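Local coordinates for protein FmtA (Staphylococcus aureus, PDB 5ZH8), which removes D-alanyl groups from wall teichoic acid and lipoteichoic acid and affects the level of methicillin resistance, at residues D150-S153 with W158-T161; E233-K238 with L243-T248; Q301-K306 with Y355-V360; V361-N366 with K376-D381. One frame throughout, in Å; residues are numbered along the deposited sequence.

Contact 1 (D150-S153 with W158-T161); sequences DPVS and WFKT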
loop_
_atom_site.group_PDB
_atom_site.type_symbol
_atom_site.label_atom_id
_atom_site.label_comp_id
_atom_site.label_asym_id
_atom_site.label_seq_id
_atom_site.Cartn_x
_atom_site.Cartn_y
_atom_site.Cartn_z
ATOM N N ASP A 150 -1.348 -16.242 32.330
ATOM C CA ASP A 150 -2.733 -16.239 32.812
ATOM C C ASP A 150 -3.676 -15.751 31.717
ATOM O O ASP A 150 -3.261 -14.981 30.848
ATOM C CB ASP A 150 -2.884 -15.343 34.048
ATOM C CG ASP A 150 -2.269 -15.947 35.297
ATOM O OD1 ASP A 150 -1.905 -17.140 35.289
ATOM O OD2 ASP A 150 -2.151 -15.213 36.297
ATOM N N PRO A 151 -4.949 -16.190 31.761
ATOM C CA PRO A 151 -5.914 -15.840 30.722
ATOM C C PRO A 151 -6.442 -14.411 30.818
ATOM O O PRO A 151 -6.333 -13.780 31.867
ATOM C CB PRO A 151 -7.046 -16.844 30.948
ATOM C CG PRO A 151 -6.988 -17.142 32.397
ATOM C CD PRO A 151 -5.541 -17.080 32.777
ATOM N N VAL A 152 -7.001 -13.918 29.716
ATOM C CA VAL A 152 -7.612 -12.585 29.689
ATOM C C VAL A 152 -8.800 -12.497 30.642
ATOM O O VAL A 152 -8.987 -11.480 31.310
ATOM C CB VAL A 152 -8.102 -12.111 28.279
ATOM C CG1 VAL A 152 -7.371 -10.847 27.857
ATOM C CG2 VAL A 152 -8.022 -13.167 27.179
ATOM N N SER A 153 -9.595 -13.562 30.684
ATOM C CA SER A 153 -10.803 -13.600 31.513
ATOM C C SER A 153 -10.509 -13.311 32.988
ATOM O O SER A 153 -11.352 -12.768 33.693
ATOM C CB SER A 153 -11.519 -14.947 31.358
ATOM O OG SER A 153 -10.633 -16.034 31.557
ATOM N N TRP A 158 -15.420 -9.896 31.637
ATOM C CA TRP A 158 -16.445 -9.889 30.588
ATOM C C TRP A 158 -15.937 -10.386 29.233
ATOM O O TRP A 158 -16.735 -10.841 28.415
ATOM C CB TRP A 158 -17.106 -8.508 30.443
ATOM C CG TRP A 158 -16.168 -7.343 30.356
ATOM C CD1 TRP A 158 -15.724 -6.570 31.391
ATOM C CD2 TRP A 158 -15.578 -6.806 29.173
ATOM N NE1 TRP A 158 -14.888 -5.588 30.927
ATOM C CE2 TRP A 158 -14.780 -5.708 29.567
ATOM C CE3 TRP A 158 -15.641 -7.147 27.816
ATOM C CZ2 TRP A 158 -14.047 -4.948 28.653
ATOM C CZ3 TRP A 158 -14.922 -6.384 26.906
ATOM C CH2 TRP A 158 -14.133 -5.297 27.330
ATOM N N PHE A 159 -14.626 -10.317 28.998
ATOM C CA PHE A 159 -14.048 -10.849 27.769
ATOM C C PHE A 159 -14.054 -12.382 27.783
ATOM O O PHE A 159 -13.024 -13.026 28.008
ATOM C CB PHE A 159 -12.628 -10.312 27.551
ATOM C CG PHE A 159 -12.139 -10.471 26.139
ATOM C CD1 PHE A 159 -12.399 -9.489 25.195
ATOM C CD2 PHE A 159 -11.438 -11.610 25.747
ATOM C CE1 PHE A 159 -11.967 -9.628 23.896
ATOM C CE2 PHE A 159 -10.999 -11.757 24.442
ATOM C CZ PHE A 159 -11.264 -10.764 23.516
ATOM N N LYS A 160 -15.232 -12.959 27.546
ATOM C CA LYS A 160 -15.403 -14.407 27.544
ATOM C C LYS A 160 -15.255 -14.958 26.134
ATOM O O LYS A 160 -15.606 -14.297 25.154
ATOM C CB LYS A 160 -16.760 -14.788 28.134
ATOM C CG LYS A 160 -16.674 -15.531 29.465
ATOM C CD LYS A 160 -15.916 -16.851 29.345
ATOM C CE LYS A 160 -16.288 -17.834 30.449
ATOM N NZ LYS A 160 -15.503 -19.093 30.332
ATOM N N THR A 161 -14.732 -16.179 26.043
ATOM C CA THR A 161 -14.314 -16.761 24.770
ATOM C C THR A 161 -14.428 -18.286 24.803
ATOM O O THR A 161 -14.169 -18.904 25.833
ATOM C CB THR A 161 -12.864 -16.339 24.438
ATOM O OG1 THR A 161 -12.282 -17.267 23.516
ATOM C CG2 THR A 161 -12.004 -16.287 25.702
#
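An inverse gamma turn centred on F159 sets this phenylalanine facing V152, at the start of the short helix 152-155, in the helical part of the penicillin-binding protein/beta-lactamase fold. The chain leaves that helix, doubles back, and meets its first turn again. The turn is closed by a weak backbone bond, K160 N to W158 O at 2.7 Å, with F159 at phi -72° and psi 76°. F159 carries CG trans to its backbone N (chi1 -162°), which takes the ring inward; there its CD2 lies 4.0 Å from V152 CG2, the two side chains crossing at a slant. Valine and phenylalanine suit this place because both are buried: V218 of helix 213-227 touches both side chains, L167 and L170 border the valine, and V193 and I196 border the ring. D150 pairs with K154 in a salt bridge, while the indole of W158, its CB pointing away from the segment 150-153, makes a cation-pi contact with K194 of helix 189-199. A side-chain-to-backbone hydrogen bond, from Q197 NE2 to K160 O, as well as apolar packing joins the turn to that same helix. Serine is small enough for the main chain of the turn to come close: S153 CB sits 4.1 Å from F159 O.

Contact 2 (E233-K238 with L243-T248); sequences ENYYTK and LKLQHT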
loop_
_atom_site.group_PDB
_atom_site.type_symbol
_atom_site.label_atom_id
_atom_site.label_comp_id
_atom_site.label_asym_id
_atom_site.label_seq_id
_atom_site.Cartn_x
_atom_site.Cartn_y
_atom_site.Cartn_z
ATOM N N GLU A 233 -2.877 7.574 30.604
ATOM C CA GLU A 233 -2.254 7.855 31.886
ATOM C C GLU A 233 -1.142 6.853 32.176
ATOM O O GLU A 233 -0.052 7.240 32.597
ATOM C CB GLU A 233 -3.297 7.817 32.998
ATOM C CG GLU A 233 -2.777 8.285 34.345
ATOM C CD GLU A 233 -3.878 8.537 35.350
ATOM O OE1 GLU A 233 -5.077 8.380 35.003
ATOM O OE2 GLU A 233 -3.538 8.879 36.499
ATOM N N ASN A 234 -1.416 5.572 31.949
ATOM C CA ASN A 234 -0.411 4.544 32.158
ATOM C C ASN A 234 0.805 4.806 31.277
ATOM O O ASN A 234 1.939 4.692 31.743
ATOM C CB ASN A 234 -0.980 3.144 31.902
ATOM C CG ASN A 234 -1.812 2.615 33.070
ATOM O OD1 ASN A 234 -2.956 2.198 32.897
ATOM N ND2 ASN A 234 -1.222 2.595 34.263
ATOM N N TYR A 235 0.574 5.177 30.015
ATOM C CA TYR A 235 1.682 5.497 29.110
ATOM C C TYR A 235 2.515 6.682 29.599
ATOM O O TYR A 235 3.741 6.612 29.619
ATOM C CB TYR A 235 1.212 5.797 27.685
ATOM C CG TYR A 235 2.279 6.550 26.912
ATOM C CD1 TYR A 235 3.348 5.881 26.320
ATOM C CD2 TYR A 235 2.249 7.941 26.825
ATOM C CE1 TYR A 235 4.336 6.574 25.648
ATOM C CE2 TYR A 235 3.240 8.639 26.153
ATOM C CZ TYR A 235 4.276 7.948 25.571
ATOM O OH TYR A 235 5.248 8.654 24.914
ATOM N N TYR A 236 1.861 7.780 29.961
ATOM C CA TYR A 236 2.601 8.976 30.375
ATOM C C TYR A 236 3.323 8.782 31.712
ATOM O O TYR A 236 4.511 9.094 31.833
ATOM C CB TYR A 236 1.704 10.220 30.425
ATOM C CG TYR A 236 1.600 10.935 29.097
ATOM C CD1 TYR A 236 2.697 11.586 28.539
ATOM C CD2 TYR A 236 0.419 10.914 28.373
ATOM C CE1 TYR A 236 2.603 12.231 27.318
ATOM C CE2 TYR A 236 0.315 11.550 27.145
ATOM C CZ TYR A 236 1.409 12.208 26.621
ATOM O OH TYR A 236 1.317 12.853 25.409
ATOM N N THR A 237 2.611 8.265 32.705
ATOM C CA THR A 237 3.183 8.076 34.036
ATOM C C THR A 237 4.318 7.036 34.045
ATOM O O THR A 237 5.319 7.215 34.744
ATOM C CB THR A 237 2.104 7.659 35.054
ATOM O OG1 THR A 237 1.369 6.546 34.540
ATOM C CG2 THR A 237 1.147 8.788 35.311
ATOM N N LYS A 238 4.168 5.973 33.256
ATOM C CA LYS A 238 5.120 4.859 33.279
ATOM C C LYS A 238 6.173 4.865 32.167
ATOM O O LYS A 238 7.171 4.155 32.272
ATOM C CB LYS A 238 4.378 3.520 33.257
ATOM C CG LYS A 238 3.422 3.284 34.418
ATOM C CD LYS A 238 2.761 1.921 34.267
ATOM C CE LYS A 238 1.885 1.554 35.451
ATOM N NZ LYS A 238 2.694 1.243 36.660
ATOM N N LEU A 243 10.819 8.855 30.564
ATOM C CA LEU A 243 11.821 8.890 29.496
ATOM C C LEU A 243 11.811 10.201 28.696
ATOM O O LEU A 243 12.359 10.256 27.601
ATOM C CB LEU A 243 11.649 7.683 28.572
ATOM C CG LEU A 243 11.674 6.304 29.243
ATOM C CD1 LEU A 243 11.728 5.205 28.191
ATOM C CD2 LEU A 243 12.838 6.162 30.217
ATOM N N LYS A 244 11.213 11.251 29.263
ATOM C CA LYS A 244 11.214 12.603 28.682
ATOM C C LYS A 244 10.882 12.619 27.194
ATOM O O LYS A 244 11.554 13.277 26.400
ATOM C CB LYS A 244 12.556 13.300 28.931
ATOM C CG LYS A 244 12.827 13.612 30.395
ATOM C CD LYS A 244 14.134 14.375 30.590
ATOM C CE LYS A 244 14.260 14.909 32.015
ATOM N NZ LYS A 244 14.096 13.837 33.041
ATOM N N LEU A 245 9.845 11.873 26.829
ATOM C CA LEU A 245 9.328 11.886 25.472
ATOM C C LEU A 245 8.324 13.026 25.357
ATOM O O LEU A 245 7.131 12.853 25.618
ATOM C CB LEU A 245 8.669 10.547 25.139
ATOM C CG LEU A 245 9.532 9.305 25.306
ATOM C CD1 LEU A 245 8.783 8.120 24.722
ATOM C CD2 LEU A 245 10.875 9.461 24.621
ATOM N N GLN A 246 8.831 14.193 24.966
ATOM C CA GLN A 246 8.057 15.434 24.979
ATOM C C GLN A 246 7.597 15.858 23.589
ATOM O O GLN A 246 6.982 16.916 23.432
ATOM C CB GLN A 246 8.898 16.543 25.608
ATOM C CG GLN A 246 9.303 16.230 27.039
ATOM C CD GLN A 246 10.181 17.293 27.646
ATOM O OE1 GLN A 246 11.140 17.745 27.031
ATOM N NE2 GLN A 246 9.861 17.693 28.865
ATOM N N HIS A 247 7.910 15.038 22.587
ATOM C CA HIS A 247 7.480 15.267 21.207
ATOM C C HIS A 247 6.751 14.023 20.687
ATOM O O HIS A 247 6.868 13.638 19.527
ATOM C CB HIS A 247 8.688 15.629 20.347
ATOM C CG HIS A 247 9.331 16.924 20.742
ATOM N ND1 HIS A 247 10.146 17.046 21.848
ATOM C CD2 HIS A 247 9.264 18.157 20.187
ATOM C CE1 HIS A 247 10.559 18.297 21.952
ATOM N NE2 HIS A 247 10.041 18.990 20.954
ATOM N N THR A 248 5.995 13.411 21.591
ATOM C CA THR A 248 5.208 12.221 21.329
ATOM C C THR A 248 3.835 12.454 21.934
ATOM O O THR A 248 3.728 12.904 23.082
ATOM C CB THR A 248 5.837 10.998 22.011
ATOM O OG1 THR A 248 7.118 10.729 21.430
ATOM C CG2 THR A 248 4.936 9.770 21.888
#
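Y235 reaches from helix 231-240 with its phenol oxygen against two side chains of the chain that follows the Schellman motif ending this helix. Y235 OH lies 3.2 Å from T248 CG2 and 3.6 Å from L245 CD1, the ring crossing the leucine at about a right angle. Its CG is turned opposite the backbone N (chi1 161°), and the long flat side chain carries its hydroxyl across to the loop, the nearest CA atoms, of Y236 and L245, being 8.8 Å apart. Y236 also reaches the segment, its OH 3.4 Å from T248 O, but that hydroxyl is hydrogen-bonded to E253, and the residue is further covered by Y51 and L52 of helix 47-55 and makes a cation-pi contact with R55. The two tyrosines also pack together: Y235 CE2 stands 3.7 Å above the face of the Y236 ring, over its centre. In the next shell, T248 directs OG1 to D294 of helix 292-303, which also accepts from H247 N and so ties down the start of strand 248-250; the methyl of T248, CG2, is the group that meets Y235. The Schellman motif places L245: K244, an exposed lysine with positive phi, turns the chain, and L245 N bonds back to G240 O. Earlier in the helix, E233 O accepts from both T237 N and T237 OG1.

Contact 3 (Q301-K306 with Y355-V360); sequences QIQQYK and YNDKYV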
loop_
_atom_site.group_PDB
_atom_site.type_symbol
_atom_site.label_atom_id
_atom_site.label_comp_id
_atom_site.label_asym_id
_atom_site.label_seq_id
_atom_site.Cartn_x
_atom_site.Cartn_y
_atom_site.Cartn_z
ATOM N N GLN A 301 17.266 4.617 25.437
ATOM C CA GLN A 301 17.113 4.641 26.890
ATOM C C GLN A 301 16.720 3.283 27.465
ATOM O O GLN A 301 17.189 2.910 28.539
ATOM C CB GLN A 301 16.105 5.699 27.302
ATOM C CG GLN A 301 16.674 7.102 27.264
ATOM C CD GLN A 301 15.694 8.116 27.803
ATOM O OE1 GLN A 301 15.859 8.622 28.910
ATOM N NE2 GLN A 301 14.652 8.402 27.032
ATOM N N ILE A 302 15.870 2.548 26.754
ATOM C CA ILE A 302 15.541 1.175 27.142
ATOM C C ILE A 302 16.796 0.304 27.040
ATOM O O ILE A 302 17.086 -0.484 27.941
ATOM C CB ILE A 302 14.386 0.588 26.295
ATOM C CG1 ILE A 302 13.076 1.314 26.628
ATOM C CG2 ILE A 302 14.226 -0.903 26.556
ATOM C CD1 ILE A 302 11.997 1.170 25.576
ATOM N N GLN A 303 17.548 0.475 25.955
ATOM C CA GLN A 303 18.816 -0.221 25.771
ATOM C C GLN A 303 19.779 0.062 26.918
ATOM O O GLN A 303 20.580 -0.800 27.282
ATOM C CB GLN A 303 19.466 0.166 24.436
ATOM C CG GLN A 303 18.923 -0.593 23.234
ATOM C CD GLN A 303 19.599 -0.189 21.941
ATOM O OE1 GLN A 303 19.672 0.995 21.611
ATOM N NE2 GLN A 303 20.093 -1.168 21.200
ATOM N N GLN A 304 19.701 1.266 27.477
ATOM C CA GLN A 304 20.522 1.654 28.629
ATOM C C GLN A 304 19.887 1.318 29.988
ATOM O O GLN A 304 20.290 1.859 31.009
ATOM C CB GLN A 304 20.819 3.146 28.553
ATOM C CG GLN A 304 21.754 3.502 27.416
ATOM C CD GLN A 304 21.709 4.970 27.048
ATOM O OE1 GLN A 304 20.859 5.732 27.524
ATOM N NE2 GLN A 304 22.632 5.381 26.188
ATOM N N TYR A 305 18.897 0.430 29.989
ATOM C CA TYR A 305 18.289 -0.091 31.216
ATOM C C TYR A 305 17.595 0.968 32.062
ATOM O O TYR A 305 17.765 1.006 33.273
ATOM C CB TYR A 305 19.335 -0.847 32.039
ATOM C CG TYR A 305 20.149 -1.804 31.202
ATOM C CD1 TYR A 305 19.527 -2.816 30.483
ATOM C CD2 TYR A 305 21.528 -1.692 31.122
ATOM C CE1 TYR A 305 20.256 -3.690 29.711
ATOM C CE2 TYR A 305 22.265 -2.565 30.352
ATOM C CZ TYR A 305 21.623 -3.562 29.655
ATOM O OH TYR A 305 22.358 -4.427 28.888
ATOM N N LYS A 306 16.770 1.794 31.435
ATOM C CA LYS A 306 16.045 2.838 32.132
ATOM C C LYS A 306 14.643 2.460 32.510
ATOM O O LYS A 306 14.033 3.126 33.285
ATOM C CB LYS A 306 16.008 4.115 31.334
ATOM C CG LYS A 306 17.211 4.994 31.548
ATOM C CD LYS A 306 16.838 6.456 31.477
ATOM C CE LYS A 306 18.007 7.286 30.985
ATOM N NZ LYS A 306 17.596 8.625 30.497
ATOM N N TYR A 355 17.251 -1.217 14.306
ATOM C CA TYR A 355 18.316 -0.882 15.238
ATOM C C TYR A 355 19.112 -2.054 15.754
ATOM O O TYR A 355 18.704 -3.212 15.633
ATOM C CB TYR A 355 17.776 -0.057 16.413
ATOM C CG TYR A 355 16.985 -0.808 17.457
ATOM C CD1 TYR A 355 17.619 -1.417 18.532
ATOM C CD2 TYR A 355 15.599 -0.867 17.397
ATOM C CE1 TYR A 355 16.896 -2.083 19.498
ATOM C CE2 TYR A 355 14.868 -1.533 18.370
ATOM C CZ TYR A 355 15.523 -2.137 19.415
ATOM O OH TYR A 355 14.811 -2.806 20.380
ATOM N N ASN A 356 20.277 -1.716 16.302
ATOM C CA ASN A 356 21.132 -2.649 17.022
ATOM C C ASN A 356 21.817 -1.888 18.173
ATOM O O ASN A 356 21.297 -0.861 18.617
ATOM C CB ASN A 356 22.118 -3.352 16.066
ATOM C CG ASN A 356 23.080 -2.404 15.384
ATOM O OD1 ASN A 356 23.345 -1.307 15.860
ATOM N ND2 ASN A 356 23.631 -2.844 14.266
ATOM N N ASP A 357 22.957 -2.369 18.664
ATOM C CA ASP A 357 23.612 -1.714 19.798
ATOM C C ASP A 357 24.403 -0.458 19.413
ATOM O O ASP A 357 24.812 0.296 20.293
ATOM C CB ASP A 357 24.506 -2.700 20.550
ATOM C CG ASP A 357 23.711 -3.723 21.359
ATOM O OD1 ASP A 357 22.460 -3.696 21.339
ATOM O OD2 ASP A 357 24.348 -4.571 22.016
ATOM N N LYS A 358 24.616 -0.226 18.116
ATOM C CA LYS A 358 25.316 0.975 17.654
ATOM C C LYS A 358 24.357 2.006 17.051
ATOM O O LYS A 358 24.383 3.176 17.427
ATOM C CB LYS A 358 26.393 0.618 16.628
ATOM C CG LYS A 358 27.378 1.751 16.373
ATOM C CD LYS A 358 28.405 1.384 15.321
ATOM C CE LYS A 358 29.347 2.539 15.011
ATOM N NZ LYS A 358 30.185 2.264 13.806
ATOM N N TYR A 359 23.524 1.571 16.113
ATOM C CA TYR A 359 22.626 2.475 15.409
ATOM C C TYR A 359 21.163 2.248 15.764
ATOM O O TYR A 359 20.717 1.109 15.893
ATOM C CB TYR A 359 22.791 2.311 13.895
ATOM C CG TYR A 359 24.123 2.774 13.372
ATOM C CD1 TYR A 359 24.417 4.125 13.271
ATOM C CD2 TYR A 359 25.096 1.860 12.985
ATOM C CE1 TYR A 359 25.638 4.556 12.792
ATOM C CE2 TYR A 359 26.322 2.280 12.502
ATOM C CZ TYR A 359 26.586 3.629 12.401
ATOM O OH TYR A 359 27.800 4.053 11.921
ATOM N N VAL A 360 20.422 3.341 15.915
ATOM C CA VAL A 360 18.964 3.287 15.872
ATOM C C VAL A 360 18.532 4.164 14.713
ATOM O O VAL A 360 18.761 5.368 14.726
ATOM C CB VAL A 360 18.299 3.780 17.178
ATOM C CG1 VAL A 360 16.785 3.616 17.095
ATOM C CG2 VAL A 360 18.857 3.032 18.379
HETATM O O HOH W 1 20.574 -3.747 23.221
#
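A single side-chain-to-backbone hydrogen bond carries this contact, from Q303 in the last turn of helix 292-303 to N356 in the loop joining two neighbouring strands of the large antiparallel sheet. Q303 NE2 donates to N356 O at 2.9 Å and almost straight, 170° at the hydrogen. The acceptor lies in the plane of the glutamine amide, yet the donor stands well above the plane of the carbonyl. An extended chain beyond CG brings the amide this far, which is why a long neutral side chain fits here. The amide also packs against carbon: NE2 passes 3.6 Å from Y355 CD1, amide and ring planes being 75° apart, and OE1 lies 3.9 Å from V360 CG2. Toward the surface a water donates to D357 OD1 (2.7 Å) and is weakly held by Q303 NE2; D357 OD1 is also bonded to Y389, and the Y355 hydroxyl to N340. The acceptor residue is itself braced, since N356 OD1 receives both K358 N, at 2.8 Å, and Y359 N, at 2.9 Å. Asparagine suits the bend, as its short amide can fold back on the main chain. These two bonds make an Asx turn and an Asx motif, while N356 N to Y359 O is a backbone bond of the hairpin between strands 349-355 and 359-365, with the end of a covering helix secured to it.

Contact 4 (V361-N366 with K376-D381); sequences VVLALN and KHIYND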
loop_
_atom_site.group_PDB
_atom_site.type_symbol
_atom_site.label_atom_id
_atom_site.label_comp_id
_atom_site.label_asym_id
_atom_site.label_seq_id
_atom_site.Cartn_x
_atom_site.Cartn_y
_atom_site.Cartn_z
ATOM N N VAL A 361 17.928 3.540 13.707
ATOM C CA VAL A 361 17.501 4.231 12.496
ATOM C C VAL A 361 15.986 4.276 12.486
ATOM O O VAL A 361 15.336 3.235 12.451
ATOM C CB VAL A 361 18.005 3.513 11.221
ATOM C CG1 VAL A 361 17.675 4.329 9.978
ATOM C CG2 VAL A 361 19.497 3.246 11.316
ATOM N N VAL A 362 15.435 5.487 12.530
ATOM C CA VAL A 362 13.989 5.698 12.530
ATOM C C VAL A 362 13.629 6.451 11.262
ATOM O O VAL A 362 14.126 7.557 11.039
ATOM C CB VAL A 362 13.524 6.525 13.757
ATOM C CG1 VAL A 362 11.996 6.570 13.833
ATOM C CG2 VAL A 362 14.126 5.979 15.044
ATOM N N LEU A 363 12.775 5.851 10.436
ATOM C CA LEU A 363 12.406 6.431 9.153
ATOM C C LEU A 363 10.890 6.549 9.059
ATOM O O LEU A 363 10.177 5.543 9.062
ATOM C CB LEU A 363 12.954 5.576 8.012
ATOM C CG LEU A 363 13.074 6.266 6.649
ATOM C CD1 LEU A 363 14.118 7.373 6.707
ATOM C CD2 LEU A 363 13.408 5.271 5.545
ATOM N N ALA A 364 10.409 7.788 8.986
ATOM C CA ALA A 364 8.979 8.073 8.959
ATOM C C ALA A 364 8.561 8.595 7.586
ATOM O O ALA A 364 9.137 9.550 7.071
ATOM C CB ALA A 364 8.625 9.084 10.042
ATOM N N LEU A 365 7.543 7.974 7.010
ATOM C CA LEU A 365 7.092 8.303 5.674
ATOM C C LEU A 365 5.603 8.648 5.697
ATOM O O LEU A 365 4.793 7.821 6.094
ATOM C CB LEU A 365 7.345 7.092 4.778
ATOM C CG LEU A 365 7.071 7.233 3.291
ATOM C CD1 LEU A 365 8.063 8.190 2.639
ATOM C CD2 LEU A 365 7.132 5.853 2.655
ATOM N N ASN A 366 5.250 9.863 5.272
ATOM C CA ASN A 366 3.843 10.311 5.260
ATOM C C ASN A 366 3.199 10.367 3.862
ATOM O O ASN A 366 2.048 10.768 3.728
ATOM C CB ASN A 366 3.673 11.641 6.003
ATOM C CG ASN A 366 4.403 12.792 5.348
ATOM O OD1 ASN A 366 5.596 12.711 5.091
ATOM N ND2 ASN A 366 3.692 13.885 5.103
ATOM N N LYS A 376 16.327 -0.448 4.797
ATOM C CA LYS A 376 17.304 -1.518 4.570
ATOM C C LYS A 376 18.545 -0.976 3.904
ATOM O O LYS A 376 19.662 -1.316 4.279
ATOM C CB LYS A 376 16.732 -2.631 3.695
ATOM C CG LYS A 376 15.786 -3.565 4.416
ATOM C CD LYS A 376 15.111 -4.504 3.428
ATOM C CE LYS A 376 14.351 -5.623 4.134
ATOM N NZ LYS A 376 14.347 -6.900 3.346
ATOM N N HIS A 377 18.340 -0.132 2.906
ATOM C CA HIS A 377 19.445 0.428 2.160
ATOM C C HIS A 377 20.324 1.257 3.084
ATOM O O HIS A 377 21.542 1.250 2.961
ATOM C CB HIS A 377 18.928 1.273 1.006
ATOM C CG HIS A 377 20.010 1.893 0.185
ATOM N ND1 HIS A 377 20.872 1.151 -0.592
ATOM C CD2 HIS A 377 20.366 3.187 0.015
ATOM C CE1 HIS A 377 21.719 1.958 -1.200
ATOM N NE2 HIS A 377 21.427 3.200 -0.858
ATOM N N ILE A 378 19.703 1.959 4.020
ATOM C CA ILE A 378 20.438 2.777 4.977
ATOM C C ILE A 378 21.191 1.898 5.986
ATOM O O ILE A 378 22.376 2.091 6.232
ATOM C CB ILE A 378 19.484 3.745 5.701
ATOM C CG1 ILE A 378 19.001 4.817 4.721
ATOM C CG2 ILE A 378 20.156 4.378 6.911
ATOM C CD1 ILE A 378 17.925 5.732 5.273
ATOM N N TYR A 379 20.498 0.924 6.554
ATOM C CA TYR A 379 21.052 0.091 7.616
ATOM C C TYR A 379 22.091 -0.919 7.093
ATOM O O TYR A 379 23.180 -1.065 7.659
ATOM C CB TYR A 379 19.900 -0.627 8.312
ATOM C CG TYR A 379 20.270 -1.437 9.533
ATOM C CD1 TYR A 379 20.404 -0.837 10.782
ATOM C CD2 TYR A 379 20.437 -2.818 9.444
ATOM C CE1 TYR A 379 20.714 -1.591 11.903
ATOM C CE2 TYR A 379 20.750 -3.581 10.552
ATOM C CZ TYR A 379 20.885 -2.969 11.781
ATOM O OH TYR A 379 21.185 -3.736 12.881
ATOM N N ASN A 380 21.740 -1.615 6.019
ATOM C CA ASN A 380 22.591 -2.658 5.474
ATOM C C ASN A 380 23.630 -2.110 4.504
ATOM O O ASN A 380 24.812 -2.413 4.636
ATOM C CB ASN A 380 21.743 -3.723 4.774
ATOM C CG ASN A 380 20.788 -4.417 5.720
ATOM O OD1 ASN A 380 21.116 -4.655 6.878
ATOM N ND2 ASN A 380 19.611 -4.760 5.230
ATOM N N ASP A 381 23.207 -1.314 3.525
ATOM C CA ASP A 381 24.126 -0.900 2.468
ATOM C C ASP A 381 25.024 0.254 2.900
ATOM O O ASP A 381 26.246 0.172 2.766
ATOM C CB ASP A 381 23.374 -0.564 1.172
ATOM C CG ASP A 381 22.601 -1.758 0.615
ATOM O OD1 ASP A 381 22.985 -2.916 0.899
ATOM O OD2 ASP A 381 21.607 -1.545 -0.111
#
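V361 meets two successive residues of the C-terminal helix with its two methyls, one apiece. V361 CG1 lies 3.9 Å from I378 CG2, the side chains inclined to each other, while V361 CG2 comes to the edge of the Y379 ring, near its plane, at 4.2 Å from Y379 CD1. With CG1 opposite the backbone N (chi1 -174°), the valine spreads its branches toward both partners. Two residues further along the strand, L363 CD1 approaches I378 CD1 at 4.4 Å, so the isoleucine spans two residues of the same strand that face the helix: its short branch takes the valine and its longer one the leucine. Beta-branched and leucine side chains suit a surface where a strand must offer a compact apolar face to a helix.

The strand is an inner one of the eight-stranded antiparallel sheet of the penicillin-binding protein/beta-lactamase fold, and helix 371-382 runs back along it, the local axes 9.8 Å apart and nearly antiparallel at 163°. V362, between the two contact residues, faces the other side of the sheet and packs on M295 of helix 292-303, leaving the strand sandwiched between helices. The hydroxyl of Y379 hydrogen-bonds to T338 O, which satisfies the polar end of this buried ring. H377, which takes no part in the strand contact, packs on L87 of the second subunit. One turn further on, D381 OD2 accepts from H377 ND1 at 2.8 Å through its anti lone pair.

How the contacts relate
Contacts 2, 3 and 4 form a connected chain through the core, and contact 1 stands apart in the helical region. Helix 292-303 links contacts 2 and 3, whose centres are 18 Å apart: L243 O accepts from Q301 NE2 at 3.0 Å, and L243 CD2 packs on K306 CB at 3.9 Å. Contacts 3 and 4, with centres 17 Å apart, share strand 359-365; Y379 OH comes within 2.9 Å of N356 ND2. Contact 1 lies about 28 Å, centre to centre, from contact 2 and about 39 Å from contact 4, on the far side of the chain's centre. The fold's active site characteristically lies between its helical and sheet-bearing regions.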